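Local coordinates for CdiI immunity protein (Yersinia kristensenii ATCC 33638, PDB 5E3E), which binds the CdiA nuclease toxin, a member of the RNase A superfamily, and so probably protects its own cell from contact-dependent growth inhibition, at residues Q66-L70 against N71-C75; E88-K91 against H92-K95; P8-S11 against Y12-C16. One frame throughout, in Å; residues are numbered along the deposited sequence.

From the N terminus the chain first closes contact 3, within helix 8-17, then contact 1, at the end of helix 62-72, and finally contact 2, within helix 86-96. Each is local, spanning a turn or so of helix instead of a long loop, and the three follow in series without nesting or crossing. They are tied through space. C75 of contact 1 sets its sulfur near both W89 of contact 2 and L14 of contact 3, while L69 meets L90 and L13 meets I93. R15 of contact 3 reaches backbone carbonyls of contact 1. Helix 8-17 thus meets helix 86-96 and the turn after helix 62-72 in one apolar junction; contacts 1 and 3 also face the toxin.

Contact 1: Q66-L70 against N71-C75; sequences QDILL and NKLDC
D67 meets both N71 and K72, and its two carboxylate oxygens divide the work. OD1 takes a nearly straight hydrogen bond from N71 ND2 at 2.7 Å (169° at the hydrogen), through its anti lone pair and close to the plane of the amide, although carboxylate and amide planes lie 61° apart. OD2 forms a salt bridge with K72 NZ at 3.6 Å. With CG anti to the backbone N (chi1 -172°), the carboxylate is carried forward along the helix to both partners. N71 ND2 also donates weakly to a water that accepts from Q66 NE2.

The backbone acceptors shift register here. D67 O is gripped twice, by N71 N at 2.9 Å and by K72 N at 3.1 Å. I68 O receives L73 N, five residues on, at 2.7 Å and nearly along the C=O axis, whereas its bond from K72 N is weak. L69 O accepts from C75 N at 3.0 Å. L70 O is approached by D74 CA at 3.2 Å in a CH...O contact, and K26 of the toxin chain donates to it weakly. On the apolar side, L73 CD1 lies 4.0 Å from I68 CG2, their side chains running side by side.

D74 has positive phi, and its carboxylate forms salt bridges with K26 and R92 of the toxin chain. Bonds to acceptors five residues back, then the positive phi of D74 and the six-back bond of C75 N that encloses it, mark a helix C-terminus that widens into a pi-type turn, placed here at the toxin interface.

Contact 2: E88-K91 against H92-K95; sequences EWLK and HIYK
I93 packs on W89 one helical turn earlier, and the path of its side chain can be traced atom by atom. CB lies 3.7 Å from L90 O, still against the backbone of the preceding turn. From there CG1 turns back toward the N-terminal side, anti to its own carbonyl carbon (chi1 -67°), and comes within 3.5 Å of W89 O and 3.9 Å of W89 CE2. The next torsion is extended, which carries CD1 onto the indole. There the methyl sits over one face of the six-membered ring, 3.6 Å from its centroid and only 6° off the ring normal; this near-perpendicular placement is the evidence for a CH-pi contact. L90 flanks the same methyl, its CD2 being 4.2 Å from I93 CD1, and the two aliphatic chains run side by side. The other branch of I93, CG2, heads for L13 of helix 8-17.

The indole is presented by CG of W89 standing anti to the backbone N (chi1 -173°). At its five-membered end, W89 CD1 meets H92 CD2 obliquely at 4.2 Å, a loose approach, while H92 NE2 is satisfied by a hydrogen bond to D30. Behind these side chains the backbone is regular: I93 N donates to W89 O at 2.9 Å, and the bonds of H92, Y94 and K95 to the residues four places earlier are of similar length.

Other rings complete the setting: Y79 stacks on W89, and F18 meets it edge-to-face. A hydrophobic stripe of residues three and four apart, W89, L90 and I93, facing inward while K91 and K95 are exposed, is characteristic of an amphipathic helix packed into an all-helical domain.

Contact 3: P8-S11 against Y12-C16; sequences PYLS and YLLRC
S11 and R15 bring a flat group into the contact: the guanidinium is met obliquely by S11 CB, 4.3 Å from R15 NE. The two tyrosine rings turn from the opposing residues instead. Y9 lies against E44 and Q47 of helix 42-56, and Y12 is packed by E44 and by K61 of the toxin chain.

Among the side chains, the nearest approaches are of aliphatic carbon to carbonyl oxygen. R15 CG lies 3.2 Å from S11 O, which also accepts R15 N at 2.8 Å, so this oxygen is covered by the base of the arginine. Because CG stands anti to the carbonyl carbon (chi1 -59°) and the chain then runs extended to NE, the guanidinium is carried back to about the level of S11 and out from the helix. L14 repeats the pattern, with CG 3.2 Å from L10 O. L10 CD2 and L13 CD2 touch at 4.2 Å.

The bonds of the turn are P8 O to Y12 N at 2.9 Å, with the donor above the carbonyl plane, and Y9 O to L13 N at 3.2 Å, which is almost straight at 176°, while S11 OG returns to Y7 O.

The buried guanidinium is well supplied: NE and NH2 donate to L73 O and K72 O, and NH1 forms a salt bridge with E65 of the toxin chain, while Y12 OH likewise joins E40 to the backbone N of Y63 in the toxin. The chemistry implies that one helical turn presents charged and polar groups to the toxin, with the bonds to K72 O and L73 O holding the arginine in the direction that lets NH1 reach it.

Contact 1: Q66-L70 against N71-C75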
ATOM      1  N   GLN A  66      -7.337  13.647   6.239  1.00 12.76           N
ATOM      2  CA  GLN A  66      -6.123  13.388   5.447  1.00 12.90           C
ATOM      3  C   GLN A  66      -5.110  12.574   6.222  1.00 13.07           C
ATOM      4  O   GLN A  66      -4.466  11.712   5.675  1.00 12.91           O
ATOM      5  CB  GLN A  66      -5.468  14.689   4.942  1.00 13.25           C
ATOM      6  CG  GLN A  66      -4.303  14.500   3.987  1.00 13.41           C
ATOM      7  CD  GLN A  66      -3.704  15.825   3.540  1.00 13.95           C
ATOM      8  OE1 GLN A  66      -4.365  16.666   2.883  1.00 14.68           O
ATOM      9  NE2 GLN A  66      -2.452  16.022   3.885  1.00 14.59           N
ATOM     10  N   ASP A  67      -4.966  12.838   7.506  1.00 13.75           N
ATOM     11  CA  ASP A  67      -4.048  12.039   8.327  1.00 14.67           C
ATOM     12  C   ASP A  67      -4.508  10.585   8.379  1.00 13.42           C
ATOM     13  O   ASP A  67      -3.700   9.672   8.281  1.00 12.93           O
ATOM     14  CB  ASP A  67      -4.025  12.601   9.752  1.00 16.64           C
ATOM     15  CG  ASP A  67      -2.986  11.977  10.603  1.00 18.85           C
ATOM     16  OD1 ASP A  67      -1.851  11.826  10.136  1.00 21.28           O
ATOM     17  OD2 ASP A  67      -3.287  11.718  11.796  1.00 22.80           O
ATOM     18  N   ILE A  68      -5.816  10.367   8.443  1.00 12.52           N
ATOM     19  CA  ILE A  68      -6.340   9.015   8.448  1.00 12.38           C
ATOM     20  C   ILE A  68      -5.990   8.283   7.143  1.00 12.30           C
ATOM     21  O   ILE A  68      -5.491   7.155   7.168  1.00 12.52           O
ATOM     22  CB  ILE A  68      -7.871   9.028   8.663  1.00 12.22           C
ATOM     23  CG1 ILE A  68      -8.181   9.374  10.153  1.00 12.50           C
ATOM     24  CG2 ILE A  68      -8.498   7.701   8.319  1.00 12.31           C
ATOM     25  CD1 ILE A  68      -9.546   9.950  10.397  1.00 12.80           C
ATOM     26  N   LEU A  69      -6.290   8.914   6.023  1.00 12.10           N
ATOM     27  CA  LEU A  69      -6.078   8.245   4.710  1.00 12.16           C
ATOM     28  C   LEU A  69      -4.612   8.038   4.362  1.00 12.22           C
ATOM     29  O   LEU A  69      -4.217   6.936   3.970  1.00 12.55           O
ATOM     30  CB  LEU A  69      -6.790   8.974   3.580  1.00 12.41           C
ATOM     31  CG  LEU A  69      -8.294   9.186   3.759  1.00 12.59           C
ATOM     32  CD1 LEU A  69      -8.858   9.925   2.556  1.00 12.84           C
ATOM     33  CD2 LEU A  69      -9.040   7.879   3.929  1.00 13.08           C
ATOM     34  N   LEU A  70      -3.819   9.094   4.497  1.00 12.47           N
ATOM     35  CA  LEU A  70      -2.403   9.069   4.137  1.00 13.07           C
ATOM     36  C   LEU A  70      -1.493   8.396   5.140  1.00 14.13           C
ATOM     37  O   LEU A  70      -0.591   7.684   4.732  1.00 14.46           O
ATOM     38  CB  LEU A  70      -1.908  10.491   3.840  1.00 13.06           C
ATOM     39  CG  LEU A  70      -2.418  11.153   2.572  1.00 13.06           C
ATOM     40  CD1 LEU A  70      -1.789  12.523   2.434  1.00 13.56           C
ATOM     41  CD2 LEU A  70      -2.150  10.358   1.291  1.00 13.05           C
ATOM     42  N   ASN A  71      -1.684   8.637   6.432  1.00 14.76           N
ATOM     43  CA  ASN A  71      -0.766   8.149   7.442  1.00 16.50           C
ATOM     44  C   ASN A  71      -1.219   6.940   8.229  1.00 17.29           C
ATOM     45  O   ASN A  71      -0.439   6.013   8.414  1.00 19.48           O
ATOM     46  CB  ASN A  71      -0.398   9.289   8.372  1.00 17.53           C
ATOM     47  CG  ASN A  71       0.195  10.456   7.608  1.00 18.28           C
ATOM     48  OD1 ASN A  71       1.005  10.253   6.693  1.00 19.23           O
ATOM     49  ND2 ASN A  71      -0.282  11.669   7.890  1.00 19.48           N
ATOM     50  N   LYS A  72      -2.486   6.891   8.622  1.00 16.50           N
ATOM     51  CA  LYS A  72      -2.962   5.767   9.426  1.00 16.50           C
ATOM     52  C   LYS A  72      -3.304   4.585   8.534  1.00 15.91           C
ATOM     53  O   LYS A  72      -2.737   3.509   8.691  1.00 15.59           O
ATOM     54  CB  LYS A  72      -4.149   6.190  10.287  1.00 17.15           C
ATOM     55  CG  LYS A  72      -3.798   7.347  11.207  1.00 18.51           C
ATOM     56  CD  LYS A  72      -4.898   7.704  12.192  1.00 19.85           C
ATOM     57  CE  LYS A  72      -4.418   8.724  13.204  1.00 21.65           C
ATOM     58  NZ  LYS A  72      -5.526   9.620  13.642  1.00 23.20           N
ATOM     59  N   LEU A  73      -4.171   4.801   7.559  1.00 15.21           N
ATOM     60  CA  LEU A  73      -4.436   3.743   6.545  1.00 15.56           C
ATOM     61  C   LEU A  73      -3.280   3.578   5.537  1.00 15.70           C
ATOM     62  O   LEU A  73      -3.170   2.562   4.882  1.00 15.82           O
ATOM     63  CB  LEU A  73      -5.762   4.004   5.829  1.00 15.55           C
ATOM     64  CG  LEU A  73      -7.008   4.055   6.717  1.00 16.12           C
ATOM     65  CD1 LEU A  73      -8.229   4.452   5.924  1.00 16.22           C
ATOM     66  CD2 LEU A  73      -7.305   2.722   7.383  1.00 17.10           C
ATOM     67  N   ASP A  74      -2.407   4.592   5.465  1.00 15.91           N
ATOM     68  CA  ASP A  74      -1.123   4.533   4.779  1.00 16.20           C
ATOM     69  C   ASP A  74      -1.202   4.434   3.262  1.00 15.40           C
ATOM     70  O   ASP A  74      -0.395   3.691   2.658  1.00 15.76           O
ATOM     71  CB  ASP A  74      -0.242   3.414   5.299  1.00 18.58           C
ATOM     72  CG  ASP A  74       1.256   3.679   5.019  1.00 21.06           C
ATOM     73  OD1 ASP A  74       1.676   4.875   4.988  1.00 22.21           O
ATOM     74  OD2 ASP A  74       2.030   2.690   4.809  1.00 25.12           O
ATOM     75  N   CYS A  75      -2.127   5.186   2.664  1.00 13.93           N
ATOM     76  CA  CYS A  75      -2.201   5.345   1.199  1.00 13.20           C
ATOM     77  C   CYS A  75      -0.883   5.925   0.654  1.00 13.18           C
ATOM     78  O   CYS A  75      -0.386   6.903   1.207  1.00 12.88           O
ATOM     79  CB  CYS A  75      -3.326   6.312   0.853  1.00 12.71           C
ATOM     80  SG  CYS A  75      -3.623   6.515  -0.919  1.00 12.89           S
TER
HETATM   81  O   HOH W   1      -1.492  14.349   6.542  1.00 27.55           O

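Contact 2: E88-K91 against H92-K95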
ATOM      1  N   GLU A  88     -13.657  14.909  -1.030  1.00 13.97           N
ATOM      2  CA  GLU A  88     -13.919  14.846  -2.476  1.00 14.25           C
ATOM      3  C   GLU A  88     -13.258  13.599  -3.110  1.00 13.04           C
ATOM      4  O   GLU A  88     -13.825  12.970  -3.992  1.00 13.20           O
ATOM      5  CB  GLU A  88     -13.527  16.131  -3.179  1.00 15.72           C
ATOM      6  CG  GLU A  88     -14.372  17.344  -2.785  1.00 18.36           C
ATOM      7  CD  GLU A  88     -15.876  17.125  -2.838  1.00 22.12           C
ATOM      8  OE1 GLU A  88     -16.358  16.503  -3.802  1.00 24.61           O
ATOM      9  OE2 GLU A  88     -16.610  17.572  -1.907  1.00 27.68           O
ATOM     10  N   TRP A  89     -12.065  13.237  -2.676  1.00 12.08           N
ATOM     11  CA  TRP A  89     -11.409  12.065  -3.241  1.00 11.58           C
ATOM     12  C   TRP A  89     -12.200  10.822  -2.850  1.00 11.37           C
ATOM     13  O   TRP A  89     -12.423   9.953  -3.686  1.00 11.01           O
ATOM     14  CB  TRP A  89      -9.955  11.913  -2.799  1.00 11.46           C
ATOM     15  CG  TRP A  89      -9.298  10.801  -3.531  1.00 11.49           C
ATOM     16  CD1 TRP A  89      -9.326  10.603  -4.890  1.00 11.55           C
ATOM     17  CD2 TRP A  89      -8.591   9.685  -2.985  1.00 11.74           C
ATOM     18  NE1 TRP A  89      -8.661   9.452  -5.222  1.00 11.78           N
ATOM     19  CE2 TRP A  89      -8.189   8.877  -4.067  1.00 11.81           C
ATOM     20  CE3 TRP A  89      -8.199   9.327  -1.691  1.00 11.96           C
ATOM     21  CZ2 TRP A  89      -7.445   7.723  -3.895  1.00 12.32           C
ATOM     22  CZ3 TRP A  89      -7.479   8.178  -1.528  1.00 12.38           C
ATOM     23  CH2 TRP A  89      -7.096   7.397  -2.607  1.00 12.56           C
ATOM     24  N   LEU A  90     -12.635  10.719  -1.581  1.00 11.45           N
ATOM     25  CA  LEU A  90     -13.409   9.530  -1.191  1.00 11.61           C
ATOM     26  C   LEU A  90     -14.726   9.427  -1.993  1.00 11.68           C
ATOM     27  O   LEU A  90     -15.147   8.317  -2.325  1.00 11.55           O
ATOM     28  CB  LEU A  90     -13.723   9.512   0.301  1.00 12.13           C
ATOM     29  CG  LEU A  90     -12.553   9.293   1.263  1.00 12.46           C
ATOM     30  CD1 LEU A  90     -13.015   9.318   2.710  1.00 13.23           C
ATOM     31  CD2 LEU A  90     -11.830   8.019   1.001  1.00 12.61           C
ATOM     32  N   LYS A  91     -15.404  10.546  -2.214  1.00 12.03           N
ATOM     33  CA  LYS A  91     -16.647  10.547  -2.997  1.00 12.65           C
ATOM     34  C   LYS A  91     -16.367  10.078  -4.426  1.00 12.24           C
ATOM     35  O   LYS A  91     -17.180   9.301  -5.026  1.00 12.21           O
ATOM     36  CB  LYS A  91     -17.290  11.935  -3.015  1.00 13.84           C
ATOM     37  CG  LYS A  91     -17.931  12.315  -1.680  1.00 15.52           C
ATOM     38  CD  LYS A  91     -18.672  13.643  -1.812  1.00 18.02           C
ATOM     39  CE  LYS A  91     -19.470  13.950  -0.547  1.00 20.86           C
ATOM     40  NZ  LYS A  91     -20.287  15.207  -0.609  1.00 23.94           N
ATOM     41  N   HIS A  92     -15.215  10.503  -4.946  1.00 11.73           N
ATOM     42  CA  HIS A  92     -14.755  10.027  -6.271  1.00 11.93           C
ATOM     43  C   HIS A  92     -14.501   8.495  -6.312  1.00 11.86           C
ATOM     44  O   HIS A  92     -14.923   7.806  -7.275  1.00 12.24           O
ATOM     45  CB  HIS A  92     -13.498  10.794  -6.682  1.00 11.88           C
ATOM     46  CG  HIS A  92     -12.856  10.269  -7.919  1.00 11.95           C
ATOM     47  ND1 HIS A  92     -13.370  10.482  -9.179  1.00 12.50           N
ATOM     48  CD2 HIS A  92     -11.750   9.522  -8.083  1.00 12.10           C
ATOM     49  CE1 HIS A  92     -12.586   9.906 -10.077  1.00 12.70           C
ATOM     50  NE2 HIS A  92     -11.571   9.351  -9.439  1.00 12.60           N
ATOM     51  N   ILE A  93     -13.818   7.949  -5.311  1.00 11.77           N
ATOM     52  CA  ILE A  93     -13.569   6.486  -5.255  1.00 12.04           C
ATOM     53  C   ILE A  93     -14.920   5.781  -5.271  1.00 12.62           C
ATOM     54  O   ILE A  93     -15.141   4.874  -6.045  1.00 12.72           O
ATOM     55  CB  ILE A  93     -12.807   6.072  -4.003  1.00 12.07           C
ATOM     56  CG1 ILE A  93     -11.374   6.620  -4.025  1.00 12.07           C
ATOM     57  CG2 ILE A  93     -12.819   4.542  -3.819  1.00 12.20           C
ATOM     58  CD1 ILE A  93     -10.688   6.402  -2.698  1.00 12.23           C
ATOM     59  N   TYR A  94     -15.823   6.243  -4.427  1.00 13.30           N
ATOM     60  CA  TYR A  94     -17.143   5.641  -4.290  1.00 14.58           C
ATOM     61  C   TYR A  94     -17.848   5.590  -5.671  1.00 15.01           C
ATOM     62  O   TYR A  94     -18.363   4.539  -6.085  1.00 15.07           O
ATOM     63  CB  TYR A  94     -17.954   6.449  -3.268  1.00 15.57           C
ATOM     64  CG  TYR A  94     -19.174   5.767  -2.723  1.00 16.94           C
ATOM     65  CD1 TYR A  94     -20.330   5.694  -3.503  1.00 18.23           C
ATOM     66  CD2 TYR A  94     -19.210   5.227  -1.439  1.00 18.03           C
ATOM     67  CE1 TYR A  94     -21.472   5.097  -3.039  1.00 19.57           C
ATOM     68  CE2 TYR A  94     -20.378   4.632  -0.949  1.00 19.27           C
ATOM     69  CZ  TYR A  94     -21.500   4.574  -1.755  1.00 20.30           C
ATOM     70  OH  TYR A  94     -22.711   3.985  -1.377  1.00 23.32           O
ATOM     71  N   LYS A  95     -17.861   6.717  -6.367  1.00 15.65           N
ATOM     72  CA  LYS A  95     -18.503   6.829  -7.672  1.00 17.61           C
ATOM     73  C   LYS A  95     -17.848   5.979  -8.757  1.00 16.96           C
ATOM     74  O   LYS A  95     -18.534   5.493  -9.669  1.00 17.51           O
ATOM     75  CB  LYS A  95     -18.514   8.293  -8.118  1.00 20.25           C
ATOM     76  CG  LYS A  95     -19.473   8.615  -9.244  1.00 24.19           C
ATOM     77  CD  LYS A  95     -19.530  10.116  -9.552  1.00 28.13           C
ATOM     78  CE  LYS A  95     -20.023  10.964  -8.392  1.00 30.90           C
ATOM     79  NZ  LYS A  95     -19.784  12.409  -8.698  1.00 34.66           N
TER

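Contact 3: P8-S11 against Y12-C16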
ATOM      1  N   PRO A   8     -10.427  -2.785   7.604  1.00 12.40           N
ATOM      2  CA  PRO A   8      -9.575  -3.603   6.746  1.00 12.16           C
ATOM      3  C   PRO A   8      -9.822  -3.394   5.249  1.00 11.92           C
ATOM      4  O   PRO A   8      -8.927  -3.644   4.460  1.00 11.67           O
ATOM      5  CB  PRO A   8      -9.926  -5.035   7.170  1.00 12.41           C
ATOM      6  CG  PRO A   8     -11.322  -4.942   7.659  1.00 12.49           C
ATOM      7  CD  PRO A   8     -11.376  -3.603   8.365  1.00 12.67           C
ATOM      8  N   TYR A   9     -11.035  -3.025   4.855  1.00 11.88           N
ATOM      9  CA  TYR A   9     -11.362  -2.946   3.424  1.00 12.09           C
ATOM     10  C   TYR A   9     -10.697  -1.745   2.747  1.00 12.00           C
ATOM     11  O   TYR A   9     -10.138  -1.854   1.665  1.00 11.98           O
ATOM     12  CB  TYR A   9     -12.892  -3.024   3.170  1.00 12.36           C
ATOM     13  CG  TYR A   9     -13.421  -4.354   3.591  1.00 12.83           C
ATOM     14  CD1 TYR A   9     -13.323  -5.440   2.743  1.00 13.10           C
ATOM     15  CD2 TYR A   9     -13.862  -4.588   4.901  1.00 12.99           C
ATOM     16  CE1 TYR A   9     -13.715  -6.698   3.140  1.00 13.50           C
ATOM     17  CE2 TYR A   9     -14.252  -5.869   5.313  1.00 13.43           C
ATOM     18  CZ  TYR A   9     -14.148  -6.918   4.414  1.00 13.69           C
ATOM     19  OH  TYR A   9     -14.507  -8.214   4.758  1.00 14.08           O
ATOM     20  N   LEU A  10     -10.754  -0.610   3.398  1.00 12.27           N
ATOM     21  CA  LEU A  10     -10.014   0.567   2.949  1.00 12.46           C
ATOM     22  C   LEU A  10      -8.524   0.388   3.117  1.00 12.14           C
ATOM     23  O   LEU A  10      -7.757   0.823   2.265  1.00 11.81           O
ATOM     24  CB  LEU A  10     -10.459   1.831   3.682  1.00 13.24           C
ATOM     25  CG  LEU A  10     -11.521   2.643   3.005  1.00 14.13           C
ATOM     26  CD1 LEU A  10     -11.888   3.806   3.917  1.00 14.93           C
ATOM     27  CD2 LEU A  10     -11.050   3.148   1.626  1.00 14.20           C
ATOM     28  N   SER A  11      -8.094  -0.263   4.191  1.00 12.08           N
ATOM     29  CA  SER A  11      -6.650  -0.534   4.350  1.00 12.38           C
ATOM     30  C   SER A  11      -6.144  -1.382   3.162  1.00 11.89           C
ATOM     31  O   SER A  11      -5.073  -1.144   2.655  1.00 11.84           O
ATOM     32  CB  SER A  11      -6.345  -1.231   5.651  1.00 12.96           C
ATOM     33  OG  SER A  11      -6.709  -0.372   6.717  1.00 14.41           O
ATOM     34  N   TYR A  12      -6.946  -2.361   2.727  1.00 11.52           N
ATOM     35  CA  TYR A  12      -6.579  -3.223   1.613  1.00 11.33           C
ATOM     36  C   TYR A  12      -6.453  -2.424   0.309  1.00 11.10           C
ATOM     37  O   TYR A  12      -5.418  -2.529  -0.358  1.00 11.09           O
ATOM     38  CB  TYR A  12      -7.596  -4.354   1.445  1.00 11.37           C
ATOM     39  CG  TYR A  12      -7.327  -5.258   0.276  1.00 11.53           C
ATOM     40  CD1 TYR A  12      -6.222  -6.105   0.265  1.00 11.76           C
ATOM     41  CD2 TYR A  12      -8.140  -5.244  -0.818  1.00 11.70           C
ATOM     42  CE1 TYR A  12      -5.962  -6.944  -0.810  1.00 12.00           C
ATOM     43  CE2 TYR A  12      -7.881  -6.056  -1.905  1.00 11.89           C
ATOM     44  CZ  TYR A  12      -6.809  -6.923  -1.905  1.00 12.07           C
ATOM     45  OH  TYR A  12      -6.564  -7.770  -3.002  1.00 12.49           O
ATOM     46  N   LEU A  13      -7.480  -1.632  -0.046  1.00 10.95           N
ATOM     47  CA  LEU A  13      -7.368  -0.743  -1.195  1.00 11.13           C
ATOM     48  C   LEU A  13      -6.120   0.146  -1.116  1.00 10.99           C
ATOM     49  O   LEU A  13      -5.383   0.270  -2.070  1.00 10.89           O
ATOM     50  CB  LEU A  13      -8.583   0.160  -1.334  1.00 11.35           C
ATOM     51  CG  LEU A  13      -8.616   1.186  -2.459  1.00 11.59           C
ATOM     52  CD1 LEU A  13      -8.619   0.476  -3.832  1.00 11.79           C
ATOM     53  CD2 LEU A  13      -9.848   2.066  -2.286  1.00 11.97           C
ATOM     54  N   LEU A  14      -5.921   0.790   0.020  1.00 11.06           N
ATOM     55  CA  LEU A  14      -4.953   1.854   0.123  1.00 11.28           C
ATOM     56  C   LEU A  14      -3.523   1.334   0.267  1.00 11.51           C
ATOM     57  O   LEU A  14      -2.591   2.018  -0.155  1.00 11.57           O
ATOM     58  CB  LEU A  14      -5.317   2.814   1.267  1.00 11.54           C
ATOM     59  CG  LEU A  14      -6.618   3.600   1.059  1.00 11.87           C
ATOM     60  CD1 LEU A  14      -6.919   4.570   2.192  1.00 12.29           C
ATOM     61  CD2 LEU A  14      -6.682   4.301  -0.277  1.00 12.08           C
ATOM     62  N   ARG A  15      -3.372   0.120   0.775  1.00 11.55           N
ATOM     63  CA  ARG A  15      -2.058  -0.464   0.958  1.00 12.05           C
ATOM     64  C   ARG A  15      -1.652  -1.435  -0.116  1.00 12.08           C
ATOM     65  O   ARG A  15      -0.463  -1.504  -0.428  1.00 12.30           O
ATOM     66  CB  ARG A  15      -1.911  -1.114   2.311  1.00 12.54           C
ATOM     67  CG  ARG A  15      -2.120  -0.158   3.442  1.00 13.04           C
ATOM     68  CD  ARG A  15      -1.971  -0.865   4.766  1.00 14.02           C
ATOM     69  NE  ARG A  15      -2.210   0.013   5.920  1.00 15.18           N
ATOM     70  CZ  ARG A  15      -2.038  -0.359   7.195  1.00 16.60           C
ATOM     71  NH1 ARG A  15      -1.631  -1.591   7.520  1.00 17.22           N
ATOM     72  NH2 ARG A  15      -2.312   0.491   8.169  1.00 17.33           N
ATOM     73  N   CYS A  16      -2.583  -2.195  -0.680  1.00 11.93           N
ATOM     74  CA  CYS A  16      -2.221  -3.193  -1.667  1.00 12.27           C
ATOM     75  C   CYS A  16      -2.354  -2.630  -3.077  1.00 11.89           C
ATOM     76  O   CYS A  16      -1.599  -3.049  -3.970  1.00 12.08           O
ATOM     77  CB  CYS A  16      -3.030  -4.473  -1.528  1.00 12.77           C
ATOM     78  SG  CYS A  16      -2.585  -5.442  -0.071  1.00 14.42           S
TER